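Local coordinates for gentamicin resistance protein (Enterococcus gallinarum, PDB 6CTZ), which probably transfers phosphate from a guanine nucleotide to the 2"-hydroxyl of aminoglycosides such as kanamycin, conferring resistance to gentamicin, at residues 160-171 with 286-297. The protein carries 2 engineered substitutions. Numbering follows the deposited sequence.
Sequences LDESLRDYLTLR and IELLEEDKANNF. Unlike the reference sequence in segment 286-297: I286 (reference Leu). With KAN (kanamycin a), chain E.
L164 and L289 meet in the apolar centre of this helix-helix interface, which belongs to the helical C-terminal lobe of a kinase-like aminoglycoside phosphotransferase and illustrates how an apolar centre can give way to a hydrogen-bonded edge. Within helices 162-176 and 279-296, the axes of the two short segments cross at 66° and come within 10.5 Å of each other. The first torsion of L164 turns CG away from the backbone N and spreads the two methyls over the neighbouring helix: CD2 lies 3.8 Å from CG of E290, while CD1 reaches the carbonyl oxygen of L289 and CD of K293. At the L160-I286 end of the contact the apolar seam continues through L160 CD2, 3.7 Å from CD1 of I286, which replaces the Leu of the reference sequence, and L168 CD1 approaches CD1 of L289 at 4.2 Å.

Farther along, the ring of Y167 is sandwiched. The CB of K293 sits 3.6 Å from the ring centroid in a CH-pi contact, and CG of R171 covers the opposite face, offset toward the rim. F297, the last residue, meets the same ring rim to rim, CE2 to CE1 of Y167, with the planes at 82°.

Beyond the sandwich comes the polar edge. Helix 251-276 joins it through T263, which bonds both D292 OD2 and R171 NE and so ties the two helices to a third. The Y167 hydroxyl donates to D292 OD2 at 2.6 Å, from above the carboxylate plane, and accepts a nearly straight bond (167°) from ND2 of N296, 3.0 Å from OH.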
loop_
_atom_site.group_PDB
_atom_site.type_symbol
_atom_site.label_atom_id
_atom_site.label_comp_id
_atom_site.label_asym_id
_atom_site.label_seq_id
_atom_site.Cartn_x
_atom_site.Cartn_y
_atom_site.Cartn_z
ATOM N N LEU A 160 -16.025 1.707 -22.167
ATOM C CA LEU A 160 -14.953 1.218 -22.995
ATOM C C LEU A 160 -15.269 0.854 -24.433
ATOM O O LEU A 160 -16.338 0.440 -24.726
ATOM C CB LEU A 160 -14.291 -0.027 -22.361
ATOM C CG LEU A 160 -14.047 -0.059 -20.851
ATOM C CD1 LEU A 160 -13.437 -1.380 -20.464
ATOM C CD2 LEU A 160 -13.087 1.047 -20.522
ATOM N N ASP A 161 -14.262 1.008 -25.248
ATOM C CA ASP A 161 -14.317 0.336 -26.534
ATOM C C ASP A 161 -14.415 -1.160 -26.285
ATOM O O ASP A 161 -13.812 -1.695 -25.352
ATOM C CB ASP A 161 -13.064 0.648 -27.347
ATOM C CG ASP A 161 -12.998 2.096 -27.775
ATOM O OD1 ASP A 161 -14.068 2.692 -28.023
ATOM O OD2 ASP A 161 -11.876 2.636 -27.860
ATOM N N GLU A 162 -15.221 -1.837 -27.104
ATOM C CA GLU A 162 -15.412 -3.271 -26.902
ATOM C C GLU A 162 -14.095 -4.037 -26.940
ATOM O O GLU A 162 -13.969 -5.076 -26.282
ATOM C CB GLU A 162 -16.424 -3.821 -27.904
ATOM C CG GLU A 162 -17.816 -3.325 -27.576
ATOM C CD GLU A 162 -18.859 -3.625 -28.625
ATOM O OE1 GLU A 162 -18.533 -4.249 -29.660
ATOM O OE2 GLU A 162 -20.021 -3.214 -28.404
ATOM N N SER A 163 -13.100 -3.540 -27.677
ATOM C CA SER A 163 -11.808 -4.221 -27.711
ATOM C C SER A 163 -11.098 -4.150 -26.361
ATOM O O SER A 163 -10.417 -5.105 -25.959
ATOM C CB SER A 163 -10.930 -3.612 -28.797
ATOM O OG SER A 163 -10.694 -2.245 -28.524
ATOM N N LEU A 164 -11.239 -3.050 -25.627
ATOM C CA LEU A 164 -10.638 -2.915 -24.302
ATOM C C LEU A 164 -11.429 -3.754 -23.343
ATOM O O LEU A 164 -10.841 -4.331 -22.463
ATOM C CB LEU A 164 -10.534 -1.471 -23.886
ATOM C CG LEU A 164 -9.813 -1.221 -22.551
ATOM C CD1 LEU A 164 -8.398 -1.784 -22.516
ATOM C CD2 LEU A 164 -9.763 0.272 -22.333
ATOM N N ARG A 165 -12.759 -3.832 -23.502
ATOM C CA ARG A 165 -13.561 -4.751 -22.699
ATOM C C ARG A 165 -13.106 -6.191 -22.903
ATOM O O ARG A 165 -12.970 -6.949 -21.935
ATOM C CB ARG A 165 -15.047 -4.615 -23.043
ATOM C CG ARG A 165 -15.938 -5.530 -22.210
ATOM C CD ARG A 165 -17.401 -5.350 -22.558
ATOM N NE ARG A 165 -17.727 -5.934 -23.851
ATOM C CZ ARG A 165 -18.804 -5.616 -24.562
ATOM N NH1 ARG A 165 -19.658 -4.694 -24.119
ATOM N NH2 ARG A 165 -19.017 -6.205 -25.728
ATOM N N ASP A 166 -12.858 -6.580 -24.160
ATOM C CA ASP A 166 -12.379 -7.929 -24.443
ATOM C C ASP A 166 -11.059 -8.200 -23.733
ATOM O O ASP A 166 -10.847 -9.295 -23.202
ATOM C CB ASP A 166 -12.204 -8.129 -25.951
ATOM C CG ASP A 166 -13.514 -8.044 -26.724
ATOM O OD1 ASP A 166 -14.600 -8.157 -26.113
ATOM O OD2 ASP A 166 -13.450 -7.869 -27.959
ATOM N N TYR A 167 -10.157 -7.214 -23.725
ATOM C CA TYR A 167 -8.889 -7.352 -23.012
ATOM C C TYR A 167 -9.114 -7.564 -21.519
ATOM O O TYR A 167 -8.532 -8.469 -20.914
ATOM C CB TYR A 167 -8.020 -6.117 -23.255
ATOM C CG TYR A 167 -6.825 -6.007 -22.342
ATOM C CD1 TYR A 167 -5.698 -6.785 -22.554
ATOM C CD2 TYR A 167 -6.822 -5.125 -21.262
ATOM C CE1 TYR A 167 -4.593 -6.692 -21.716
ATOM C CE2 TYR A 167 -5.721 -5.025 -20.420
ATOM C CZ TYR A 167 -4.608 -5.811 -20.656
ATOM O OH TYR A 167 -3.513 -5.726 -19.832
ATOM N N LEU A 168 -9.964 -6.741 -20.903
ATOM C CA LEU A 168 -10.197 -6.890 -19.473
ATOM C C LEU A 168 -10.830 -8.234 -19.139
ATOM O O LEU A 168 -10.471 -8.859 -18.138
ATOM C CB LEU A 168 -11.037 -5.733 -18.937
ATOM C CG LEU A 168 -10.331 -4.380 -18.869
ATOM C CD1 LEU A 168 -11.292 -3.349 -18.327
ATOM C CD2 LEU A 168 -9.078 -4.451 -18.000
ATOM N N THR A 169 -11.797 -8.687 -19.939
ATOM C CA THR A 169 -12.387 -9.996 -19.685
ATOM C C THR A 169 -11.337 -11.097 -19.769
ATOM O O THR A 169 -11.331 -12.030 -18.955
ATOM C CB THR A 169 -13.517 -10.252 -20.680
ATOM O OG1 THR A 169 -14.526 -9.251 -20.510
ATOM C CG2 THR A 169 -14.120 -11.634 -20.459
ATOM N N LEU A 170 -10.433 -10.996 -20.749
ATOM C CA LEU A 170 -9.336 -11.951 -20.875
ATOM C C LEU A 170 -8.473 -11.960 -19.621
ATOM O O LEU A 170 -8.102 -13.025 -19.120
ATOM C CB LEU A 170 -8.486 -11.584 -22.090
ATOM C CG LEU A 170 -7.168 -12.347 -22.252
ATOM C CD1 LEU A 170 -7.394 -13.838 -22.477
ATOM C CD2 LEU A 170 -6.349 -11.742 -23.374
ATOM N N ARG A 171 -8.134 -10.774 -19.106
ATOM C CA ARG A 171 -7.279 -10.692 -17.926
ATOM C C ARG A 171 -7.970 -11.283 -16.703
ATOM O O ARG A 171 -7.365 -12.049 -15.947
ATOM C CB ARG A 171 -6.861 -9.243 -17.676
ATOM C CG ARG A 171 -6.100 -8.609 -18.835
ATOM C CD ARG A 171 -4.703 -9.198 -18.964
ATOM N NE ARG A 171 -3.768 -8.615 -17.994
ATOM C CZ ARG A 171 -2.482 -8.946 -17.903
ATOM N NH1 ARG A 171 -1.967 -9.884 -18.697
ATOM N NH2 ARG A 171 -1.706 -8.354 -17.005
ATOM N N ILE A 286 -9.321 5.715 -17.558
ATOM C CA ILE A 286 -9.550 5.089 -18.858
ATOM C C ILE A 286 -8.245 5.016 -19.641
ATOM O O ILE A 286 -7.931 3.996 -20.268
ATOM C CB ILE A 286 -10.645 5.843 -19.637
ATOM C CG1 ILE A 286 -11.990 5.771 -18.904
ATOM C CG2 ILE A 286 -10.778 5.285 -21.042
ATOM C CD1 ILE A 286 -12.710 4.443 -19.047
ATOM N N GLU A 287 -7.455 6.089 -19.593
ATOM C CA GLU A 287 -6.176 6.110 -20.293
ATOM C C GLU A 287 -5.205 5.091 -19.706
ATOM O O GLU A 287 -4.452 4.447 -20.446
ATOM C CB GLU A 287 -5.588 7.520 -20.239
ATOM C CG GLU A 287 -4.518 7.803 -21.279
ATOM C CD GLU A 287 -4.171 9.279 -21.359
ATOM O OE1 GLU A 287 -3.209 9.632 -22.074
ATOM O OE2 GLU A 287 -4.865 10.086 -20.704
ATOM N N LEU A 288 -5.201 4.935 -18.376
ATOM C CA LEU A 288 -4.322 3.953 -17.751
ATOM C C LEU A 288 -4.695 2.533 -18.162
ATOM O O LEU A 288 -3.818 1.675 -18.314
ATOM C CB LEU A 288 -4.358 4.110 -16.234
ATOM C CG LEU A 288 -3.686 5.382 -15.723
ATOM C CD1 LEU A 288 -4.034 5.640 -14.267
ATOM C CD2 LEU A 288 -2.175 5.282 -15.909
ATOM N N LEU A 289 -5.993 2.265 -18.337
ATOM C CA LEU A 289 -6.417 0.949 -18.810
ATOM C C LEU A 289 -5.921 0.693 -20.226
ATOM O O LEU A 289 -5.435 -0.402 -20.533
ATOM C CB LEU A 289 -7.942 0.829 -18.749
ATOM C CG LEU A 289 -8.596 0.665 -17.375
ATOM C CD1 LEU A 289 -10.107 0.588 -17.522
ATOM C CD2 LEU A 289 -8.055 -0.573 -16.674
ATOM N N GLU A 290 -6.042 1.693 -21.106
ATOM C CA GLU A 290 -5.518 1.556 -22.463
ATOM C C GLU A 290 -4.014 1.311 -22.449
ATOM O O GLU A 290 -3.507 0.480 -23.209
ATOM C CB GLU A 290 -5.862 2.798 -23.285
ATOM C CG GLU A 290 -7.362 3.045 -23.437
ATOM C CD GLU A 290 -7.676 4.293 -24.242
ATOM O OE1 GLU A 290 -8.377 4.182 -25.269
ATOM O OE2 GLU A 290 -7.221 5.387 -23.848
ATOM N N GLU A 291 -3.288 2.009 -21.571
ATOM C CA GLU A 291 -1.843 1.815 -21.483
ATOM C C GLU A 291 -1.492 0.434 -20.939
ATOM O O GLU A 291 -0.502 -0.171 -21.365
ATOM C CB GLU A 291 -1.214 2.912 -20.625
ATOM C CG GLU A 291 -1.417 4.307 -21.190
ATOM C CD GLU A 291 -0.707 5.378 -20.388
ATOM O OE1 GLU A 291 -0.422 6.455 -20.958
ATOM O OE2 GLU A 291 -0.430 5.148 -19.192
ATOM N N ASP A 292 -2.281 -0.077 -19.990
ATOM C CA ASP A 292 -2.049 -1.426 -19.477
ATOM C C ASP A 292 -2.117 -2.454 -20.604
ATOM O O ASP A 292 -1.249 -3.329 -20.718
ATOM C CB ASP A 292 -3.079 -1.742 -18.393
ATOM C CG ASP A 292 -2.749 -3.000 -17.621
ATOM O OD1 ASP A 292 -1.844 -2.948 -16.766
ATOM O OD2 ASP A 292 -3.405 -4.038 -17.849
ATOM N N LYS A 293 -3.142 -2.355 -21.457
ATOM C CA LYS A 293 -3.264 -3.275 -22.583
ATOM C C LYS A 293 -2.101 -3.113 -23.550
ATOM O O LYS A 293 -1.520 -4.105 -24.006
ATOM C CB LYS A 293 -4.598 -3.046 -23.294
ATOM C CG LYS A 293 -4.789 -3.884 -24.551
ATOM C CD LYS A 293 -6.161 -3.637 -25.165
ATOM C CE LYS A 293 -6.420 -4.543 -26.363
ATOM N NZ LYS A 293 -5.548 -4.215 -27.526
ATOM N N ALA A 294 -1.737 -1.867 -23.864
ATOM C CA ALA A 294 -0.653 -1.631 -24.811
ATOM C C ALA A 294 0.678 -2.136 -24.271
ATOM O O ALA A 294 1.508 -2.651 -25.030
ATOM C CB ALA A 294 -0.575 -0.144 -25.156
ATOM N N ASN A 295 0.897 -2.011 -22.961
ATOM C CA ASN A 295 2.162 -2.453 -22.383
ATOM C C ASN A 295 2.285 -3.972 -22.364
ATOM O O ASN A 295 3.390 -4.503 -22.527
ATOM C CB ASN A 295 2.328 -1.898 -20.969
ATOM C CG ASN A 295 2.583 -0.402 -20.955
ATOM O OD1 ASN A 295 2.938 0.189 -21.976
ATOM N ND2 ASN A 295 2.409 0.216 -19.794
ATOM N N ASN A 296 1.178 -4.687 -22.172
ATOM C CA ASN A 296 1.238 -6.139 -22.055
ATOM C C ASN A 296 1.205 -6.860 -23.395
ATOM O O ASN A 296 1.849 -7.906 -23.538
ATOM C CB ASN A 296 0.118 -6.650 -21.145
ATOM C CG ASN A 296 0.365 -6.320 -19.688
ATOM O OD1 ASN A 296 1.494 -6.403 -19.207
ATOM N ND2 ASN A 296 -0.683 -5.934 -18.982
ATOM N N PHE A 297 0.476 -6.339 -24.377
ATOM C CA PHE A 297 0.372 -7.004 -25.674
ATOM C C PHE A 297 0.750 -6.092 -26.834
ATOM O O PHE A 297 0.673 -6.503 -27.989
ATOM C CB PHE A 297 -1.040 -7.555 -25.879
ATOM C CG PHE A 297 -1.428 -8.595 -24.874
ATOM C CD1 PHE A 297 -0.574 -9.649 -24.589
ATOM C CD2 PHE A 297 -2.637 -8.516 -24.206
ATOM C CE1 PHE A 297 -0.920 -10.605 -23.662
ATOM C CE2 PHE A 297 -2.988 -9.468 -23.275
ATOM C CZ PHE A 297 -2.127 -10.514 -22.999
HETATM C C1 KAN E . -2.538 4.769 -9.113
HETATM C C2 KAN E . -2.675 4.206 -10.528
HETATM C C3 KAN E . -1.432 4.539 -11.326
HETATM C C4 KAN E . -1.292 6.053 -11.341
HETATM C C5 KAN E . -1.199 6.610 -9.923
HETATM C C6 KAN E . -1.148 8.135 -9.919
HETATM C C7 KAN E . -0.655 2.975 -4.495
HETATM C C8 KAN E . -2.008 3.646 -4.718
HETATM C C9 KAN E . -2.364 3.630 -6.208
HETATM C C10 KAN E . -1.276 4.283 -7.060
HETATM C C11 KAN E . 0.084 3.641 -6.775
HETATM C C12 KAN E . 0.426 3.694 -5.291
HETATM C C13 KAN E . -4.156 3.567 -3.587
HETATM C C14 KAN E . -4.623 3.130 -2.207
HETATM C C15 KAN E . -4.869 1.618 -2.228
HETATM C C16 KAN E . -5.868 1.278 -3.328
HETATM C C17 KAN E . -5.384 1.837 -4.652
HETATM C C18 KAN E . -6.445 1.610 -5.718
HETATM N N1 KAN E . -1.116 8.584 -8.539
HETATM N N2 KAN E . 1.146 4.291 -7.536
HETATM N N3 KAN E . -0.339 2.976 -3.068
HETATM N N4 KAN E . -5.356 1.116 -0.950
HETATM O O5 KAN E . -2.278 6.176 -9.086
HETATM O O6 KAN E . -2.840 2.788 -10.448
HETATM O O7 KAN E . -1.539 4.047 -12.666
HETATM O O8 KAN E . -0.113 6.401 -12.070
HETATM O O9 KAN E . -1.497 4.044 -8.452
HETATM O O10 KAN E . -3.587 4.358 -6.406
HETATM O O11 KAN E . -2.948 2.895 -3.937
HETATM O O12 KAN E . -5.164 3.233 -4.536
HETATM O O13 KAN E . -3.625 3.514 -1.257
HETATM O O14 KAN E . -6.026 -0.143 -3.482
HETATM O O15 KAN E . -5.978 2.134 -6.965
HETATM O O HOH W 1 -9.683 2.038 -25.924
#